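Local coordinates for signal transduction histidine kinase, LytS (Clostridium beijerinckii, PDB 5XSJ), which probably acts as a two-component sensor kinase transferring a phosphoryl group from ATP to a protein histidine, this construct being its N-terminal four-helix part without the catalytic domains, at residues I56-K61 and N82-Y87; Q74-D79 and D122-T127; I88-N93 and F111-N116. All coordinates share one frame; numbering follows the deposited sequence.

Contact 1: I56-K61 and N82-Y87; sequences ILAKQK and NTLDSY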
loop_
_atom_site.group_PDB
_atom_site.type_symbol
_atom_site.label_atom_id
_atom_site.label_comp_id
_atom_site.label_asym_id
_atom_site.label_seq_id
_atom_site.Cartn_x
_atom_site.Cartn_y
_atom_site.Cartn_z
ATOM N N ILE B 56 -15.633 22.197 4.994
ATOM C CA ILE B 56 -16.629 22.833 5.855
ATOM C C ILE B 56 -17.936 22.105 5.701
ATOM O O ILE B 56 -18.613 21.796 6.682
ATOM C CB ILE B 56 -16.817 24.339 5.518
ATOM C CG1 ILE B 56 -15.649 25.152 6.070
ATOM C CG2 ILE B 56 -18.110 24.864 6.106
ATOM C CD1 ILE B 56 -15.484 26.515 5.399
ATOM N N LEU B 57 -18.276 21.785 4.459
ATOM C CA LEU B 57 -19.547 21.150 4.172
ATOM C C LEU B 57 -19.569 19.701 4.667
ATOM O O LEU B 57 -20.585 19.231 5.188
ATOM C CB LEU B 57 -19.846 21.214 2.670
ATOM C CG LEU B 57 -20.103 22.606 2.069
ATOM C CD1 LEU B 57 -20.023 22.565 0.547
ATOM C CD2 LEU B 57 -21.456 23.155 2.521
ATOM N N ALA B 58 -18.465 18.980 4.487
ATOM C CA ALA B 58 -18.390 17.601 4.998
ATOM C C ALA B 58 -18.534 17.575 6.526
ATOM O O ALA B 58 -19.273 16.772 7.086
ATOM C CB ALA B 58 -17.075 16.944 4.566
ATOM N N LYS B 59 -17.819 18.474 7.192
ATOM C CA LYS B 59 -17.885 18.599 8.645
ATOM C C LYS B 59 -19.309 18.871 9.174
ATOM O O LYS B 59 -19.767 18.221 10.125
ATOM C CB LYS B 59 -16.935 19.716 9.090
ATOM C CG LYS B 59 -16.855 19.916 10.586
ATOM C CD LYS B 59 -16.027 18.830 11.262
ATOM C CE LYS B 59 -16.059 19.003 12.781
ATOM N NZ LYS B 59 -15.463 17.836 13.486
ATOM N N GLN B 60 -20.007 19.828 8.564
ATOM C CA GLN B 60 -21.357 20.203 8.999
ATOM C C GLN B 60 -22.338 19.061 8.820
ATOM O O GLN B 60 -23.150 18.785 9.700
ATOM C CB GLN B 60 -21.863 21.431 8.224
ATOM C CG GLN B 60 -23.114 22.106 8.829
ATOM C CD GLN B 60 -24.428 21.472 8.369
ATOM O OE1 GLN B 60 -24.440 20.603 7.488
ATOM N NE2 GLN B 60 -25.542 21.915 8.956
ATOM N N LYS B 61 -22.275 18.411 7.663
ATOM C CA LYS B 61 -23.211 17.330 7.372
ATOM C C LYS B 61 -22.946 16.094 8.229
ATOM O O LYS B 61 -23.882 15.410 8.630
ATOM C CB LYS B 61 -23.177 16.990 5.882
ATOM C CG LYS B 61 -23.718 18.134 5.045
ATOM C CD LYS B 61 -23.657 17.885 3.553
ATOM C CE LYS B 61 -24.138 19.144 2.804
ATOM N NZ LYS B 61 -24.029 19.026 1.324
ATOM N N ASN B 82 -14.017 12.283 13.783
ATOM C CA ASN B 82 -12.643 12.425 14.247
ATOM C C ASN B 82 -11.614 12.272 13.139
ATOM O O ASN B 82 -10.626 12.979 13.104
ATOM C CB ASN B 82 -12.369 11.420 15.350
ATOM C CG ASN B 82 -12.983 11.840 16.643
ATOM O OD1 ASN B 82 -13.052 13.037 16.931
ATOM N ND2 ASN B 82 -13.457 10.882 17.426
ATOM N N THR B 83 -11.858 11.353 12.218
ATOM C CA THR B 83 -10.914 11.123 11.137
ATOM C C THR B 83 -10.886 12.341 10.214
ATOM O O THR B 83 -9.830 12.727 9.718
ATOM C CB THR B 83 -11.277 9.834 10.356
ATOM O OG1 THR B 83 -11.315 8.739 11.275
ATOM C CG2 THR B 83 -10.272 9.531 9.264
ATOM N N LEU B 84 -12.042 12.961 9.993
ATOM C CA LEU B 84 -12.071 14.195 9.209
ATOM C C LEU B 84 -11.263 15.292 9.892
ATOM O O LEU B 84 -10.508 16.009 9.229
ATOM C CB LEU B 84 -13.507 14.676 8.979
ATOM C CG LEU B 84 -13.581 15.859 7.995
ATOM C CD1 LEU B 84 -13.209 15.403 6.588
ATOM C CD2 LEU B 84 -14.955 16.521 7.988
ATOM N N ASP B 85 -11.402 15.425 11.211
ATOM C CA ASP B 85 -10.602 16.405 11.945
ATOM C C ASP B 85 -9.104 16.147 11.728
ATOM O O ASP B 85 -8.322 17.100 11.626
ATOM C CB ASP B 85 -10.913 16.382 13.449
ATOM C CG ASP B 85 -12.311 16.909 13.785
ATOM O OD1 ASP B 85 -12.931 17.615 12.960
ATOM O OD2 ASP B 85 -12.788 16.612 14.899
ATOM N N SER B 86 -8.706 14.871 11.657
ATOM C CA SER B 86 -7.294 14.537 11.414
ATOM C C SER B 86 -6.854 14.963 10.022
ATOM O O SER B 86 -5.746 15.432 9.820
ATOM C CB SER B 86 -7.039 13.035 11.580
ATOM O OG SER B 86 -7.185 12.626 12.926
ATOM N N TYR B 87 -7.725 14.754 9.054
ATOM C CA TYR B 87 -7.482 15.221 7.701
ATOM C C TYR B 87 -7.348 16.733 7.662
ATOM O O TYR B 87 -6.474 17.273 6.999
ATOM C CB TYR B 87 -8.622 14.783 6.794
ATOM C CG TYR B 87 -8.659 15.534 5.495
ATOM C CD1 TYR B 87 -7.740 15.251 4.494
ATOM C CD2 TYR B 87 -9.623 16.517 5.251
ATOM C CE1 TYR B 87 -7.763 15.928 3.274
ATOM C CE2 TYR B 87 -9.650 17.207 4.029
ATOM C CZ TYR B 87 -8.722 16.902 3.038
ATOM O OH TYR B 87 -8.735 17.574 1.818
#

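Contact 2: Q74-D79 and D122-T127; sequences QYILRD and DAYAST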
loop_
_atom_site.group_PDB
_atom_site.type_symbol
_atom_site.label_atom_id
_atom_site.label_comp_id
_atom_site.label_asym_id
_atom_site.label_seq_id
_atom_site.Cartn_x
_atom_site.Cartn_y
_atom_site.Cartn_z
ATOM N N GLN B 74 -23.714 5.611 15.397
ATOM C CA GLN B 74 -23.084 6.473 16.385
ATOM C C GLN B 74 -21.562 6.286 16.437
ATOM O O GLN B 74 -20.803 7.265 16.427
ATOM C CB GLN B 74 -23.696 6.154 17.748
ATOM C CG GLN B 74 -23.606 7.192 18.831
ATOM C CD GLN B 74 -24.091 6.638 20.178
ATOM O OE1 GLN B 74 -24.284 5.425 20.334
ATOM N NE2 GLN B 74 -24.290 7.524 21.147
ATOM N N TYR B 75 -21.136 5.023 16.499
ATOM C CA TYR B 75 -19.720 4.647 16.576
ATOM C C TYR B 75 -18.968 4.945 15.290
ATOM O O TYR B 75 -17.838 5.412 15.333
ATOM C CB TYR B 75 -19.568 3.151 16.923
ATOM C CG TYR B 75 -19.960 2.872 18.352
ATOM C CD1 TYR B 75 -19.074 3.127 19.386
ATOM C CD2 TYR B 75 -21.229 2.403 18.670
ATOM C CE1 TYR B 75 -19.430 2.913 20.699
ATOM C CE2 TYR B 75 -21.596 2.185 19.991
ATOM C CZ TYR B 75 -20.690 2.442 20.998
ATOM O OH TYR B 75 -21.027 2.231 22.313
ATOM N N ILE B 76 -19.593 4.655 14.156
ATOM C CA ILE B 76 -18.991 4.912 12.858
ATOM C C ILE B 76 -18.901 6.418 12.601
ATOM O O ILE B 76 -17.911 6.904 12.056
ATOM C CB ILE B 76 -19.795 4.237 11.723
ATOM C CG1 ILE B 76 -19.933 2.738 11.988
ATOM C CG2 ILE B 76 -19.120 4.464 10.369
ATOM C CD1 ILE B 76 -20.898 2.035 11.039
ATOM N N LEU B 77 -19.936 7.152 13.007
ATOM C CA LEU B 77 -19.987 8.590 12.770
ATOM C C LEU B 77 -18.930 9.292 13.598
ATOM O O LEU B 77 -18.273 10.225 13.120
ATOM C CB LEU B 77 -21.372 9.155 13.089
ATOM C CG LEU B 77 -22.404 9.016 11.976
ATOM C CD1 LEU B 77 -23.805 9.315 12.479
ATOM C CD2 LEU B 77 -22.043 9.936 10.839
ATOM N N ARG B 78 -18.757 8.836 14.834
ATOM C CA ARG B 78 -17.700 9.373 15.677
ATOM C C ARG B 78 -16.320 9.112 15.053
ATOM O O ARG B 78 -15.480 9.997 15.023
ATOM C CB ARG B 78 -17.763 8.786 17.092
ATOM C CG ARG B 78 -16.624 9.276 17.984
ATOM C CD ARG B 78 -16.746 8.783 19.410
ATOM N NE ARG B 78 -16.658 7.330 19.490
ATOM C CZ ARG B 78 -16.785 6.640 20.621
ATOM N NH1 ARG B 78 -17.014 7.281 21.768
ATOM N NH2 ARG B 78 -16.691 5.314 20.603
ATOM N N ASP B 79 -16.089 7.899 14.555
ATOM C CA ASP B 79 -14.815 7.599 13.901
ATOM C C ASP B 79 -14.607 8.477 12.669
ATOM O O ASP B 79 -13.508 8.951 12.402
ATOM C CB ASP B 79 -14.739 6.124 13.490
ATOM C CG ASP B 79 -14.553 5.184 14.672
ATOM O OD1 ASP B 79 -14.156 5.651 15.768
ATOM O OD2 ASP B 79 -14.795 3.965 14.494
ATOM N N ASP B 122 -13.479 7.981 3.150
ATOM C CA ASP B 122 -14.235 7.275 2.116
ATOM C C ASP B 122 -14.765 5.928 2.546
ATOM O O ASP B 122 -15.893 5.576 2.200
ATOM C CB ASP B 122 -13.385 7.077 0.866
ATOM C CG ASP B 122 -13.313 8.316 0.036
ATOM O OD1 ASP B 122 -14.085 9.258 0.339
ATOM O OD2 ASP B 122 -12.493 8.359 -0.906
ATOM N N ALA B 123 -13.963 5.170 3.290
ATOM C CA ALA B 123 -14.398 3.848 3.742
ATOM C C ALA B 123 -15.480 3.946 4.820
ATOM O O ALA B 123 -16.432 3.158 4.813
ATOM C CB ALA B 123 -13.207 3.022 4.256
ATOM N N TYR B 124 -15.344 4.891 5.750
ATOM C CA TYR B 124 -16.398 5.086 6.753
ATOM C C TYR B 124 -17.714 5.462 6.062
ATOM O O TYR B 124 -18.784 4.977 6.418
ATOM C CB TYR B 124 -16.007 6.160 7.776
ATOM C CG TYR B 124 -14.842 5.753 8.648
ATOM C CD1 TYR B 124 -14.833 4.523 9.294
ATOM C CD2 TYR B 124 -13.737 6.573 8.794
ATOM C CE1 TYR B 124 -13.769 4.131 10.077
ATOM C CE2 TYR B 124 -12.659 6.190 9.582
ATOM C CZ TYR B 124 -12.683 4.971 10.220
ATOM O OH TYR B 124 -11.617 4.571 10.991
ATOM N N ALA B 125 -17.614 6.316 5.051
ATOM C CA ALA B 125 -18.784 6.824 4.350
ATOM C C ALA B 125 -19.503 5.717 3.597
ATOM O O ALA B 125 -20.718 5.630 3.631
ATOM C CB ALA B 125 -18.384 7.933 3.394
ATOM N N SER B 126 -18.748 4.859 2.920
ATOM C CA SER B 126 -19.387 3.790 2.163
ATOM C C SER B 126 -19.971 2.756 3.132
ATOM O O SER B 126 -21.010 2.169 2.859
ATOM C CB SER B 126 -18.401 3.150 1.191
ATOM O OG SER B 126 -17.719 2.096 1.831
ATOM N N THR B 127 -19.331 2.562 4.282
ATOM C CA THR B 127 -19.907 1.714 5.329
ATOM C C THR B 127 -21.225 2.287 5.843
ATOM O O THR B 127 -22.218 1.568 5.994
ATOM C CB THR B 127 -18.949 1.546 6.520
ATOM O OG1 THR B 127 -17.777 0.836 6.107
ATOM C CG2 THR B 127 -19.620 0.786 7.645
#

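Contact 3: I88-N93 and F111-N116; sequences IESSKN and FVAAKN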
loop_
_atom_site.group_PDB
_atom_site.type_symbol
_atom_site.label_atom_id
_atom_site.label_comp_id
_atom_site.label_asym_id
_atom_site.label_seq_id
_atom_site.Cartn_x
_atom_site.Cartn_y
_atom_site.Cartn_z
ATOM N N ILE B 88 -8.243 17.415 8.372
ATOM C CA ILE B 88 -8.203 18.871 8.434
ATOM C C ILE B 88 -6.866 19.333 9.005
ATOM O O ILE B 88 -6.233 20.250 8.477
ATOM C CB ILE B 88 -9.388 19.410 9.264
ATOM C CG1 ILE B 88 -10.685 19.161 8.481
ATOM C CG2 ILE B 88 -9.217 20.895 9.558
ATOM C CD1 ILE B 88 -11.955 19.320 9.283
ATOM N N GLU B 89 -6.400 18.643 10.038
ATOM C CA GLU B 89 -5.156 19.020 10.692
ATOM C C GLU B 89 -3.948 18.745 9.797
ATOM O O GLU B 89 -3.047 19.573 9.705
ATOM C CB GLU B 89 -5.024 18.279 12.022
ATOM C CG GLU B 89 -3.851 18.699 12.868
ATOM C CD GLU B 89 -3.589 17.723 14.007
ATOM O OE1 GLU B 89 -2.640 17.957 14.784
ATOM O OE2 GLU B 89 -4.318 16.704 14.115
ATOM N N SER B 90 -3.929 17.585 9.138
ATOM C CA SER B 90 -2.823 17.227 8.249
ATOM C C SER B 90 -2.763 18.111 7.017
ATOM O O SER B 90 -1.679 18.498 6.570
ATOM C CB SER B 90 -2.932 15.765 7.807
ATOM O OG SER B 90 -2.802 14.894 8.913
ATOM N N SER B 91 -3.929 18.408 6.447
ATOM C CA SER B 91 -3.977 19.244 5.258
ATOM C C SER B 91 -3.651 20.704 5.587
ATOM O O SER B 91 -3.023 21.399 4.797
ATOM C CB SER B 91 -5.351 19.136 4.587
ATOM O OG SER B 91 -6.397 19.306 5.528
ATOM N N LYS B 92 -4.059 21.173 6.758
ATOM C CA LYS B 92 -3.728 22.548 7.138
ATOM C C LYS B 92 -2.236 22.686 7.420
ATOM O O LYS B 92 -1.612 23.684 7.037
ATOM C CB LYS B 92 -4.554 23.004 8.350
ATOM C CG LYS B 92 -5.968 23.442 7.971
ATOM C CD LYS B 92 -6.745 24.067 9.139
ATOM C CE LYS B 92 -8.171 24.451 8.699
ATOM N NZ LYS B 92 -9.060 24.898 9.815
ATOM N N ASN B 93 -1.657 21.688 8.084
ATOM C CA ASN B 93 -0.221 21.710 8.323
ATOM C C ASN B 93 0.558 21.693 7.013
ATOM O O ASN B 93 1.562 22.392 6.878
ATOM C CB ASN B 93 0.208 20.538 9.209
ATOM C CG ASN B 93 -0.279 20.684 10.635
ATOM O OD1 ASN B 93 -0.664 21.769 11.058
ATOM N ND2 ASN B 93 -0.290 19.593 11.372
ATOM N N PHE B 111 1.546 15.646 3.879
ATOM C CA PHE B 111 0.949 15.616 2.551
ATOM C C PHE B 111 0.408 14.219 2.268
ATOM O O PHE B 111 -0.722 14.053 1.812
ATOM C CB PHE B 111 1.993 16.020 1.505
ATOM C CG PHE B 111 1.421 16.375 0.168
ATOM C CD1 PHE B 111 0.094 16.743 0.036
ATOM C CD2 PHE B 111 2.222 16.337 -0.966
ATOM C CE1 PHE B 111 -0.432 17.085 -1.208
ATOM C CE2 PHE B 111 1.708 16.679 -2.200
ATOM C CZ PHE B 111 0.377 17.051 -2.324
ATOM N N VAL B 112 1.243 13.223 2.543
ATOM C CA VAL B 112 0.866 11.823 2.445
ATOM C C VAL B 112 -0.265 11.460 3.403
ATOM O O VAL B 112 -1.245 10.829 2.998
ATOM C CB VAL B 112 2.088 10.919 2.720
ATOM C CG1 VAL B 112 1.657 9.486 2.967
ATOM C CG2 VAL B 112 3.046 10.995 1.548
ATOM N N ALA B 113 -0.138 11.854 4.667
ATOM C CA ALA B 113 -1.175 11.512 5.651
ATOM C C ALA B 113 -2.539 12.069 5.242
ATOM O O ALA B 113 -3.548 11.379 5.357
ATOM C CB ALA B 113 -0.791 12.009 7.043
ATOM N N ALA B 114 -2.572 13.293 4.728
ATOM C CA ALA B 114 -3.832 13.878 4.262
ATOM C C ALA B 114 -4.517 13.007 3.210
ATOM O O ALA B 114 -5.727 12.802 3.266
ATOM C CB ALA B 114 -3.594 15.280 3.717
ATOM N N LYS B 115 -3.751 12.486 2.249
ATOM C CA LYS B 115 -4.303 11.554 1.252
ATOM C C LYS B 115 -4.813 10.286 1.904
ATOM O O LYS B 115 -5.903 9.800 1.587
ATOM C CB LYS B 115 -3.258 11.149 0.216
ATOM C CG LYS B 115 -2.519 12.291 -0.473
ATOM C CD LYS B 115 -1.341 11.716 -1.289
ATOM C CE LYS B 115 -0.565 12.804 -1.980
ATOM N NZ LYS B 115 -1.513 13.614 -2.801
ATOM N N ASN B 116 -3.984 9.715 2.774
ATOM C CA ASN B 116 -4.339 8.477 3.471
ATOM C C ASN B 116 -5.575 8.683 4.315
ATOM O O ASN B 116 -6.493 7.874 4.282
ATOM C CB ASN B 116 -3.189 7.979 4.374
ATOM C CG ASN B 116 -2.015 7.424 3.583
ATOM O OD1 ASN B 116 -2.171 7.006 2.437
ATOM N ND2 ASN B 116 -0.836 7.398 4.204
#

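Contact 1: I56-K61 and N82-Y87
Lys-59 reaches across from helix 45-67 to Asp-85 on helix 73-99 and forms a salt bridge with it. NZ of Lys-59 lies 2.6 Å from OD1 of Asp-85. The bond is short. NZ comes in at the syn lone pair of OD1, facing toward OD2 of Asp-85, which is 3.3 Å from the same NZ. The lysine chain starts with CG anti to the backbone N (chi1 -177°), then bends at chi2 (76°) and runs extended to its end. That bend and extension bring the ammonium group to the acid, and the two side chains meet at about a right angle.

NZ has a second partner in Asp-81, a salt bridge one turn earlier on helix 73-99. Asp-85 in turn packs against a basic side chain on the chain of another protein in the assembly.

Beside the ion pair the contact is apolar. The CD2 methyl of Leu-84 sits against the backbone of helix 45-67, 3.6 Å from N of Lys-59. It also meets CB of Ala-58 at 4.0 Å and CB of Lys-59 at 3.9 Å. CD of Lys-59 passes 4.1 Å from CD2 of Leu-84, and the lysine stem runs over this one methyl. The segment axes are 10.6 Å apart and nearly antiparallel, at 161°. This is a fairly wide spacing, bridged by one leucine branch and one long lysine.

On the inner side, Ala-58 also touches Val-29 and Leu-84 touches Ile-62. The contact thus grades from bundle core to a charged outer edge. One ammonium group shared by two carboxylates would probably help keep both acids ionised, and it ties successive turns of helix 73-99 to one point on helix 45-67.

Contact 2: Q74-D79 and D122-T127
Two neighbouring antiparallel helices of the four-helix bundle meet here, helix 73-99 and helix 104-133. Ile-76 and Asp-79 on the first face Tyr-124 and Thr-127 on the second. The segment axes approach to 9.8 Å at an angle of 157°.

The side-chain methylene of Asp-79 sits over one face of the Tyr-124 phenol ring, offset toward the rim, in a CH-pi contact. CB of Asp-79 stands 4.2 Å from the ring centroid, 20° off the ring normal. CZ of Tyr-124 comes nearest, 4.0 Å from CB of Asp-79. The backbone carbonyl oxygen of Asp-79 is close as well, 4.0 Å from CE2 of Tyr-124.

Of the Asp-79 side chain, it is CB that meets the ring. The carboxylate has its partner outside this helix pair: OD2 makes a salt bridge to a basic side chain on the chain of another protein in the assembly.

Ile-76 uses both of its branches. With CG2 anti to the backbone N and CG1 beside it (chi1 -56°), the branches spread to different partners. CG2 of Ile-76 rests 4.0 Å from the carbonyl O of Tyr-124 and 4.4 Å from its CB. CD1 of Ile-76 meets CG2 of Thr-127, on the next turn of helix 104-133, at 3.8 Å. The two side chains slant past each other there.

No hydrogen bond joins the two segments. Ile-76 also packs on Leu-128, and Tyr-124 on Thr-83, which extends the seam in both directions. Side chains meeting between slightly tilted antiparallel helices in this way are typical of an up-and-down four-helix bundle.

Contact 3: I88-N93 and F111-N116
Ser-90 lays its CB against the backbone of Ala-114, 4.0 Å from N of that alanine. The same CB is 4.2 Å from CB of Ala-114. OG of Ser-90 stands 4.0 Å from the CB methyl of Ala-113, a van der Waals approach.

The methyl of Ala-114 fits at the step between two serines. It is 4.2 Å from N of Ser-91 and 4.3 Å from CB of Ser-91. Its neighbours are therefore a backbone amide and two methylenes.

All four residues are small, and the helices come close. The segment axes are 8.1 Å apart, nearer than in either of the other two contacts. CA of Ser-90 is 5.3 Å from CA of Ala-114. The angle between the axes is 147°, antiparallel with a clear tilt. The Phe-111 side chain turns away from helix 73-99 and packs on Ile-40 of helix 15-42.

Neither serine hydroxyl makes a hydrogen bond across the contact. With chi1 at -64°, OG of Ser-90 lies beside its own backbone N, where it reaches back to a hydrogen bond with the carbonyl O of Ser-86, one turn earlier. OG of Ser-91 is hydrogen-bonded to the carbonyl O of Tyr-87, also one turn back, and to OH of Tyr-51 on helix 45-67. Phe-36 of helix 15-42 touches both Ser-91 and Ala-114, the two buried residues of the contact.

The hydroxyls are thus satisfied by their own helix and, for Ser-91, by Tyr-51 as well. What is turned to the other helix is mainly methyl, methylene and backbone, and the pairing rests on van der Waals contact of small residues, which lets the two backbones come near.

Overall arrangement
The chain runs up and down through helices 15-42, 45-67, 73-99 and 104-133. Contact 1 joins helix 45-67 to helix 73-99 and closes the loop over the turn between them. Contacts 2 and 3 both join helix 73-99 to helix 104-133. Contact 3 closes the shorter span, around the turn before helix 104-133, and lies wholly within the longer span of contact 2. Contact 1 crosses contact 2 along the chain, but comes before contact 3. Helix 73-99 takes part in all three. Contact 1 touches contact 2 through Thr-83 and Tyr-124, and contact 3 through Tyr-87 and Ala-114. Contacts 2 and 3 lie about 19 Å apart, centre to centre, without touching.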